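PDB 2W1J: putative sortase from Streptococcus pneumoniae, which probably acts as a class C sortase, a cysteine transpeptidase that joins pilin subunits covalently during assembly of the pilus fibre. Local coordinates for residues A[173-178]-A[184-189]; A[114-119]-A[178-183]. All blocks are in the same frame, centred on the assembly; numbering follows the deposited sequence.

Interaction 1. Residues A[173-178]-A[184-189]; sequences TLLTCT and THRLLV
Cys177 carries SG beside its own backbone N and anti to its carbonyl carbon (chi1 -66°), while the chain of Arg186 bends at chi2 (-68°), so that the thiol, in the conformer given, lies over one guanidinium face near its rim. Arg186 NH1 is 3.4 Å from Cys177 SG. The same NH1 donates to His185 O at 2.9 Å, and Thr178 N reaches that oxygen at 3.0 Å from the other face of its carbonyl plane. Arg186 NH1 also bonds Asn183 O, and NH2 forms a salt bridge with Asp42.

Strands 170-178 and 185-194 form an antiparallel hairpin. Leu174–Val189, Thr176–Leu187 and Thr178–His185 are hydrogen-bonded pairs, with Leu175–Leu188 and Cys177–Arg186 as the non-hydrogen-bonded pairs between them. Val189 N to Leu174 O, 2.9 Å, is nearly straight at 174°. At the turn end Thr184 and His185 both face Thr178, a classic beta bulge, and His185 N bonds Thr178 O at 2.8 Å. Thr178 packs obliquely against Leu187, CB to CB 3.8 Å, on the face that also carries Leu174, Thr176 and Val189; strand 144-155 touches Leu187 and Val189. Thr173 CG2 rests on Leu188 CB at 3.8 Å; Leu188 and Leu175 point to the other face.

TLLTC matches the TLxTC signature of sortases, whose cysteine is the nucleophile in relatives. Held through NH1 and NH2, with NE bonded as well, the guanidinium probably has little freedom to turn away from the thiol, consistent with the cysteine–arginine pairing of sortase active sites.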
ATOM      1  N   THR A 173      -4.635  -2.253  -4.381  1.00  3.71           N
ATOM      2  CA  THR A 173      -5.637  -2.804  -3.473  1.00  4.17           C
ATOM      3  C   THR A 173      -5.265  -2.469  -2.037  1.00  4.17           C
ATOM      4  O   THR A 173      -4.111  -2.626  -1.618  1.00  4.81           O
ATOM      5  CB  THR A 173      -5.786  -4.327  -3.659  1.00  4.76           C
ATOM      6  OG1 THR A 173      -6.308  -4.579  -4.972  1.00  5.09           O
ATOM      7  CG2 THR A 173      -6.715  -4.954  -2.606  1.00  6.37           C
ATOM      8  N   LEU A 174      -6.263  -1.986  -1.302  1.00  4.25           N
ATOM      9  CA  LEU A 174      -6.175  -1.745   0.130  1.00  4.60           C
ATOM     10  C   LEU A 174      -6.784  -2.954   0.832  1.00  4.39           C
ATOM     11  O   LEU A 174      -7.919  -3.352   0.544  1.00  4.97           O
ATOM     12  CB  LEU A 174      -6.903  -0.449   0.482  1.00  5.84           C
ATOM     13  CG  LEU A 174      -6.553   0.746  -0.415  1.00  4.65           C
ATOM     14  CD1 LEU A 174      -7.358   1.958   0.024  1.00  6.15           C
ATOM     15  CD2 LEU A 174      -5.073   1.050  -0.354  1.00  7.18           C
ATOM     16  N   LEU A 175      -5.990  -3.551   1.722  1.00  4.84           N
ATOM     17  CA  LEU A 175      -6.287  -4.847   2.322  0.50  4.70           C
ATOM     18  C   LEU A 175      -6.423  -4.724   3.838  1.00  4.50           C
ATOM     19  O   LEU A 175      -5.535  -4.181   4.491  1.00  4.58           O
ATOM     20  CB  LEU A 175      -5.135  -5.802   1.992  0.50  4.86           C
ATOM     21  CG  LEU A 175      -5.069  -7.165   2.676  0.50  3.95           C
ATOM     22  CD1 LEU A 175      -6.279  -7.992   2.279  0.50  5.43           C
ATOM     23  CD2 LEU A 175      -3.781  -7.901   2.329  0.50  3.57           C
ATOM     24  N   THR A 176      -7.517  -5.253   4.390  1.00  4.33           N
ATOM     25  CA  THR A 176      -7.664  -5.307   5.845  1.00  4.84           C
ATOM     26  C   THR A 176      -8.446  -6.552   6.242  1.00  4.76           C
ATOM     27  O   THR A 176      -8.853  -7.333   5.383  1.00  5.22           O
ATOM     28  CB  THR A 176      -8.291  -4.009   6.385  1.00  5.15           C
ATOM     29  OG1 THR A 176      -8.125  -3.946   7.803  1.00  6.23           O
ATOM     30  CG2 THR A 176      -9.771  -3.903   6.032  1.00  6.59           C
ATOM     31  N   CYS A 177      -8.654  -6.737   7.540  0.50  4.64           N
ATOM     32  CA  CYS A 177      -9.445  -7.869   8.010  0.50  4.71           C
ATOM     33  C   CYS A 177     -10.921  -7.513   8.088  0.50  4.70           C
ATOM     34  O   CYS A 177     -11.283  -6.347   8.254  0.50  5.75           O
ATOM     35  CB  CYS A 177      -8.951  -8.344   9.376  0.50  5.27           C
ATOM     36  SG  CYS A 177      -7.299  -9.046   9.311  0.50  4.13           S
ATOM     37  N   THR A 178     -11.773  -8.527   7.986  1.00  4.72           N
ATOM     38  CA  THR A 178     -13.212  -8.310   7.988  1.00  4.85           C
ATOM     39  C   THR A 178     -13.888  -9.648   8.307  1.00  3.76           C
ATOM     40  O   THR A 178     -13.238 -10.690   8.240  1.00  3.76           O
ATOM     41  CB  THR A 178     -13.647  -7.759   6.608  1.00  4.89           C
ATOM     42  OG1 THR A 178     -14.773  -6.888   6.752  1.00  7.37           O
ATOM     43  CG2 THR A 178     -13.940  -8.870   5.613  1.00  6.15           C
ATOM     44  N   THR A 184     -12.310 -13.051  10.324  1.00  4.28           N
ATOM     45  CA  THR A 184     -12.108 -14.377   9.755  1.00  5.29           C
ATOM     46  C   THR A 184     -11.736 -14.294   8.273  1.00  5.36           C
ATOM     47  O   THR A 184     -11.220 -15.264   7.706  1.00  6.41           O
ATOM     48  CB  THR A 184     -13.395 -15.201   9.883  1.00  5.38           C
ATOM     49  OG1 THR A 184     -14.496 -14.387   9.472  1.00  6.81           O
ATOM     50  CG2 THR A 184     -13.614 -15.650  11.338  1.00  7.15           C
ATOM     51  N   HIS A 185     -11.995 -13.141   7.660  1.00  3.63           N
ATOM     52  CA  HIS A 185     -11.828 -12.956   6.226  1.00  4.00           C
ATOM     53  C   HIS A 185     -11.030 -11.693   5.978  1.00  3.78           C
ATOM     54  O   HIS A 185     -10.570 -11.050   6.928  1.00  3.65           O
ATOM     55  CB  HIS A 185     -13.198 -12.910   5.558  1.00  4.88           C
ATOM     56  CG  HIS A 185     -13.910 -14.223   5.619  1.00  7.38           C
ATOM     57  ND1 HIS A 185     -14.583 -14.650   6.745  1.00  7.96           N
ATOM     58  CD2 HIS A 185     -13.976 -15.243   4.730  1.00 11.30           C
ATOM     59  CE1 HIS A 185     -15.077 -15.856   6.526  1.00 11.09           C
ATOM     60  NE2 HIS A 185     -14.719 -16.240   5.313  1.00 11.36           N
ATOM     61  N   ARG A 186     -10.855 -11.349   4.711  1.00  3.92           N
ATOM     62  CA  ARG A 186     -10.146 -10.118   4.360  1.00  4.27           C
ATOM     63  C   ARG A 186     -11.007  -9.304   3.409  1.00  4.07           C
ATOM     64  O   ARG A 186     -11.711  -9.861   2.556  1.00  4.95           O
ATOM     65  CB  ARG A 186      -8.785 -10.404   3.704  1.00  5.27           C
ATOM     66  CG  ARG A 186      -7.900 -11.368   4.502  1.00  5.32           C
ATOM     67  CD  ARG A 186      -7.420 -10.775   5.812  1.00  6.49           C
ATOM     68  NE  ARG A 186      -6.625 -11.725   6.596  1.00  6.12           N
ATOM     69  CZ  ARG A 186      -7.028 -12.339   7.704  1.00  6.46           C
ATOM     70  NH1 ARG A 186      -8.248 -12.140   8.188  1.00  7.60           N
ATOM     71  NH2 ARG A 186      -6.197 -13.167   8.334  1.00  7.50           N
ATOM     72  N   LEU A 187     -10.963  -7.989   3.592  1.00  4.21           N
ATOM     73  CA  LEU A 187     -11.644  -7.036   2.725  1.00  4.57           C
ATOM     74  C   LEU A 187     -10.613  -6.436   1.780  1.00  4.23           C
ATOM     75  O   LEU A 187      -9.553  -5.969   2.228  1.00  4.90           O
ATOM     76  CB  LEU A 187     -12.259  -5.923   3.578  1.00  5.34           C
ATOM     77  CG  LEU A 187     -13.010  -4.819   2.832  1.00  5.66           C
ATOM     78  CD1 LEU A 187     -14.267  -5.378   2.220  1.00  8.39           C
ATOM     79  CD2 LEU A 187     -13.353  -3.658   3.764  1.00  8.95           C
ATOM     80  N   LEU A 188     -10.938  -6.441   0.492  1.00  4.53           N
ATOM     81  CA  LEU A 188     -10.078  -5.911  -0.559  1.00  4.80           C
ATOM     82  C   LEU A 188     -10.797  -4.764  -1.238  1.00  5.04           C
ATOM     83  O   LEU A 188     -11.856  -4.979  -1.841  1.00  6.98           O
ATOM     84  CB  LEU A 188      -9.823  -6.968  -1.630  1.00  5.80           C
ATOM     85  CG  LEU A 188      -9.083  -8.241  -1.256  1.00  8.53           C
ATOM     86  CD1 LEU A 188      -8.724  -9.046  -2.483  1.00 13.41           C
ATOM     87  CD2 LEU A 188      -7.883  -7.966  -0.417  1.00  7.99           C
ATOM     88  N   VAL A 189     -10.226  -3.571  -1.167  1.00  4.30           N
ATOM     89  CA  VAL A 189     -10.779  -2.423  -1.861  1.00  4.27           C
ATOM     90  C   VAL A 189      -9.800  -2.093  -2.979  1.00  4.11           C
ATOM     91  O   VAL A 189      -8.695  -1.621  -2.711  1.00  4.81           O
ATOM     92  CB  VAL A 189     -10.963  -1.236  -0.904  1.00  4.58           C
ATOM     93  CG1 VAL A 189     -11.381   0.006  -1.679  1.00  6.14           C
ATOM     94  CG2 VAL A 189     -12.002  -1.583   0.173  1.00  6.28           C
TER

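Interaction 2. Residues A[114-119]-A[178-183]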
ATOM      1  N   ALA A 114      -3.444  -2.652   6.245  1.00  3.96           N
ATOM      2  CA  ALA A 114      -3.486  -2.052   7.578  1.00  4.34           C
ATOM      3  C   ALA A 114      -4.602  -2.677   8.404  1.00  5.35           C
ATOM      4  O   ALA A 114      -5.498  -3.336   7.859  1.00  5.56           O
ATOM      5  CB  ALA A 114      -3.650  -0.525   7.501  1.00  4.08           C
ATOM      6  N   HIS A 115      -4.543  -2.473   9.715  1.00  7.74           N
ATOM      7  CA  HIS A 115      -5.485  -3.105  10.636  1.00  8.31           C
ATOM      8  C   HIS A 115      -6.888  -2.522  10.552  1.00  8.92           C
ATOM      9  O   HIS A 115      -7.091  -1.374  10.148  1.00  9.05           O
ATOM     10  CB  HIS A 115      -5.010  -2.930  12.078  1.00  9.09           C
ATOM     11  CG  HIS A 115      -3.849  -3.793  12.455  1.00 10.97           C
ATOM     12  ND1 HIS A 115      -3.799  -5.144  12.183  1.00 12.51           N
ATOM     13  CD2 HIS A 115      -2.715  -3.505  13.136  1.00 10.11           C
ATOM     14  CE1 HIS A 115      -2.675  -5.647  12.663  1.00 13.09           C
ATOM     15  NE2 HIS A 115      -2.002  -4.675  13.254  1.00 11.79           N
ATOM     16  N   THR A 116      -7.854  -3.328  10.990  1.00  9.57           N
ATOM     17  CA  THR A 116      -9.187  -2.853  11.342  1.00  9.24           C
ATOM     18  C   THR A 116      -9.435  -3.206  12.806  1.00  8.75           C
ATOM     19  O   THR A 116      -9.116  -4.311  13.247  1.00 10.54           O
ATOM     20  CB  THR A 116     -10.294  -3.505  10.467  1.00  9.80           C
ATOM     21  OG1 THR A 116     -10.354  -2.871   9.173  1.00 11.42           O
ATOM     22  CG2 THR A 116     -11.646  -3.367  11.125  1.00  9.57           C
ATOM     23  N   GLY A 117      -9.974  -2.259  13.568  1.00  7.35           N
ATOM     24  CA  GLY A 117     -10.408  -2.560  14.929  1.00  7.46           C
ATOM     25  C   GLY A 117      -9.349  -2.442  16.012  1.00  7.81           C
ATOM     26  O   GLY A 117      -9.585  -2.865  17.140  1.00  8.52           O
ATOM     27  N   LEU A 118      -8.186  -1.869  15.701  1.00  8.64           N
ATOM     28  CA  LEU A 118      -7.197  -1.568  16.738  0.50  9.52           C
ATOM     29  C   LEU A 118      -7.779  -0.558  17.705  1.00  9.69           C
ATOM     30  O   LEU A 118      -8.352   0.442  17.283  1.00 11.08           O
ATOM     31  CB  LEU A 118      -5.956  -0.937  16.119  0.50 10.27           C
ATOM     32  CG  LEU A 118      -4.961  -1.846  15.423  0.50 10.02           C
ATOM     33  CD1 LEU A 118      -3.706  -1.034  15.147  0.50 11.20           C
ATOM     34  CD2 LEU A 118      -4.642  -3.043  16.296  0.50  8.77           C
ATOM     35  N   PRO A 119      -7.634  -0.795  19.018  1.00  9.87           N
ATOM     36  CA  PRO A 119      -8.277   0.126  19.958  1.00  9.59           C
ATOM     37  C   PRO A 119      -7.659   1.520  19.936  1.00  9.48           C
ATOM     38  O   PRO A 119      -8.316   2.487  20.311  1.00 10.98           O
ATOM     39  CB  PRO A 119      -8.028  -0.527  21.325  1.00  9.70           C
ATOM     40  CG  PRO A 119      -7.713  -1.962  21.021  1.00 12.08           C
ATOM     41  CD  PRO A 119      -7.025  -1.952  19.694  1.00  9.47           C
ATOM     42  N   THR A 178     -11.773  -8.527   7.986  1.00  4.72           N
ATOM     43  CA  THR A 178     -13.212  -8.310   7.988  1.00  4.85           C
ATOM     44  C   THR A 178     -13.888  -9.648   8.307  1.00  3.76           C
ATOM     45  O   THR A 178     -13.238 -10.690   8.240  1.00  3.76           O
ATOM     46  CB  THR A 178     -13.647  -7.759   6.608  1.00  4.89           C
ATOM     47  OG1 THR A 178     -14.773  -6.888   6.752  1.00  7.37           O
ATOM     48  CG2 THR A 178     -13.940  -8.870   5.613  1.00  6.15           C
ATOM     49  N   PRO A 179     -15.173  -9.645   8.704  1.00  3.96           N
ATOM     50  CA  PRO A 179     -15.982  -8.497   9.103  1.00  4.06           C
ATOM     51  C   PRO A 179     -15.385  -7.789  10.314  1.00  3.81           C
ATOM     52  O   PRO A 179     -14.575  -8.368  11.041  1.00  4.34           O
ATOM     53  CB  PRO A 179     -17.330  -9.122   9.492  1.00  4.64           C
ATOM     54  CG  PRO A 179     -17.356 -10.458   8.782  1.00  5.58           C
ATOM     55  CD  PRO A 179     -15.928 -10.910   8.774  1.00  4.61           C
ATOM     56  N   TYR A 180     -15.827  -6.556  10.521  1.00  4.40           N
ATOM     57  CA  TYR A 180     -15.448  -5.761  11.675  1.00  4.66           C
ATOM     58  C   TYR A 180     -15.601  -6.596  12.953  1.00  4.17           C
ATOM     59  O   TYR A 180     -16.675  -7.147  13.226  1.00  3.99           O
ATOM     60  CB  TYR A 180     -16.346  -4.520  11.689  1.00  4.61           C
ATOM     61  CG  TYR A 180     -16.215  -3.617  12.897  1.00  4.49           C
ATOM     62  CD1 TYR A 180     -15.082  -2.842  13.090  1.00  5.24           C
ATOM     63  CD2 TYR A 180     -17.237  -3.539  13.839  1.00  3.96           C
ATOM     64  CE1 TYR A 180     -14.964  -2.003  14.201  1.00  3.97           C
ATOM     65  CE2 TYR A 180     -17.136  -2.698  14.945  1.00  4.00           C
ATOM     66  CZ  TYR A 180     -15.992  -1.944  15.123  1.00  3.55           C
ATOM     67  OH  TYR A 180     -15.887  -1.119  16.219  1.00  4.98           O
ATOM     68  N   MET A 181     -14.519  -6.696  13.720  1.00  3.88           N
ATOM     69  CA  MET A 181     -14.542  -7.364  15.028  1.00  4.38           C
ATOM     70  C   MET A 181     -14.849  -8.849  14.939  1.00  4.61           C
ATOM     71  O   MET A 181     -15.247  -9.472  15.929  1.00  5.26           O
ATOM     72  CB  MET A 181     -15.462  -6.640  16.011  1.00  4.47           C
ATOM     73  CG  MET A 181     -14.980  -5.234  16.275  1.00  4.45           C
ATOM     74  SD  MET A 181     -13.381  -5.152  17.114  1.00  4.97           S
ATOM     75  CE  MET A 181     -13.124  -3.383  17.138  1.00  6.27           C
ATOM     76  N   ILE A 182     -14.582  -9.420  13.765  1.00  4.80           N
ATOM     77  CA  ILE A 182     -14.704 -10.855  13.548  1.00  4.75           C
ATOM     78  C   ILE A 182     -13.414 -11.378  12.905  1.00  4.37           C
ATOM     79  O   ILE A 182     -12.800 -12.321  13.419  1.00  4.66           O
ATOM     80  CB  ILE A 182     -15.943 -11.196  12.700  1.00  5.19           C
ATOM     81  CG1 ILE A 182     -17.216 -10.698  13.402  1.00  7.09           C
ATOM     82  CG2 ILE A 182     -15.996 -12.695  12.375  1.00  7.04           C
ATOM     83  CD1 ILE A 182     -17.676 -11.535  14.553  1.00 11.45           C
ATOM     84  N   ASN A 183     -13.018 -10.783  11.778  1.00  3.97           N
ATOM     85  CA  ASN A 183     -11.649 -10.923  11.256  1.00  4.50           C
ATOM     86  C   ASN A 183     -11.293 -12.290  10.695  1.00  4.78           C
ATOM     87  O   ASN A 183     -10.113 -12.615  10.533  1.00  6.51           O
ATOM     88  CB  ASN A 183     -10.627 -10.532  12.324  1.00  6.27           C
ATOM     89  CG  ASN A 183     -10.748  -9.088  12.737  1.00  6.00           C
ATOM     90  OD1 ASN A 183     -11.222  -8.247  11.985  1.00  6.96           O
ATOM     91  ND2 ASN A 183     -10.300  -8.788  13.956  1.00  7.65           N
TER
HETATM   92  O   HOH W   1     -11.924  -5.874  13.042  1.00  4.81           O
HETATM   93  O   HOH W   2      -9.903  -6.123  15.148  1.00  8.88           O
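Tyr180 is the first residue of 178-183 to reach the other loop: with CG anti to the backbone N (chi1 174°), its ring extends to Thr116, whose CG2 comes to the ring edge, near the ring plane, at 4.0 Å from Tyr180 CD1. The two side chains meet at about a right angle. Thr125 also touches the Tyr180 side chain.

Met181 follows with its CG over the centre of one face of the Tyr180 ring. Its chain bends at chi2 (-65°) and then runs extended, which brings the methyl group to the backbone of Gly117: Met181 CE is 3.6 Å from Gly117 O and equally close to Gly117 CA. Gly117 is itself tied back to its own side by a bond from its N to Thr125 OG1. Residues 179-182 form a type II beta turn, Ile182 N bonding Pro179 O at 2.9 Å, and Asn183 N adds a second bond to that oxygen. This turn lies in the loop between the last two strands of the sortase domain and stands across from the loop that leaves strand 108-113.

Beyond the turn, Asn183 directs its amide at two waters that bridge to Thr116 O. One accepts from Asn183 ND2 at 2.9 Å and donates to Thr116 O at 2.7 Å. The other donates to Asn183 OD1 at 2.7 Å, accepts from Met181 N at 2.8 Å and has a weak bond to Thr116 O.

In the fold
Along the chain the segments alternate: 114-119 comes first, then 173-178, 178-183 and 184-189. Interaction 1 pairs strands 170-178 and 185-194, while interaction 2 sets the loop joining them against the loop after strand 108-113, the other sheet neighbour of 170-178. Their centres are about 9 Å apart, and Thr178 belongs to both. Thr176 OG1 probably bonds Ala114 O (2.7 Å) and Thr116 OG1 (2.8 Å), tying strand to loop. The buried hairpin thus leads to a surface contact bridged by two waters; a glycerol, probably from the crystallisation liquor, bonds His115 ND1 and Thr116 N, and Cys177 also lies close to a bound glycerol, consistent with a sortase active-site cleft.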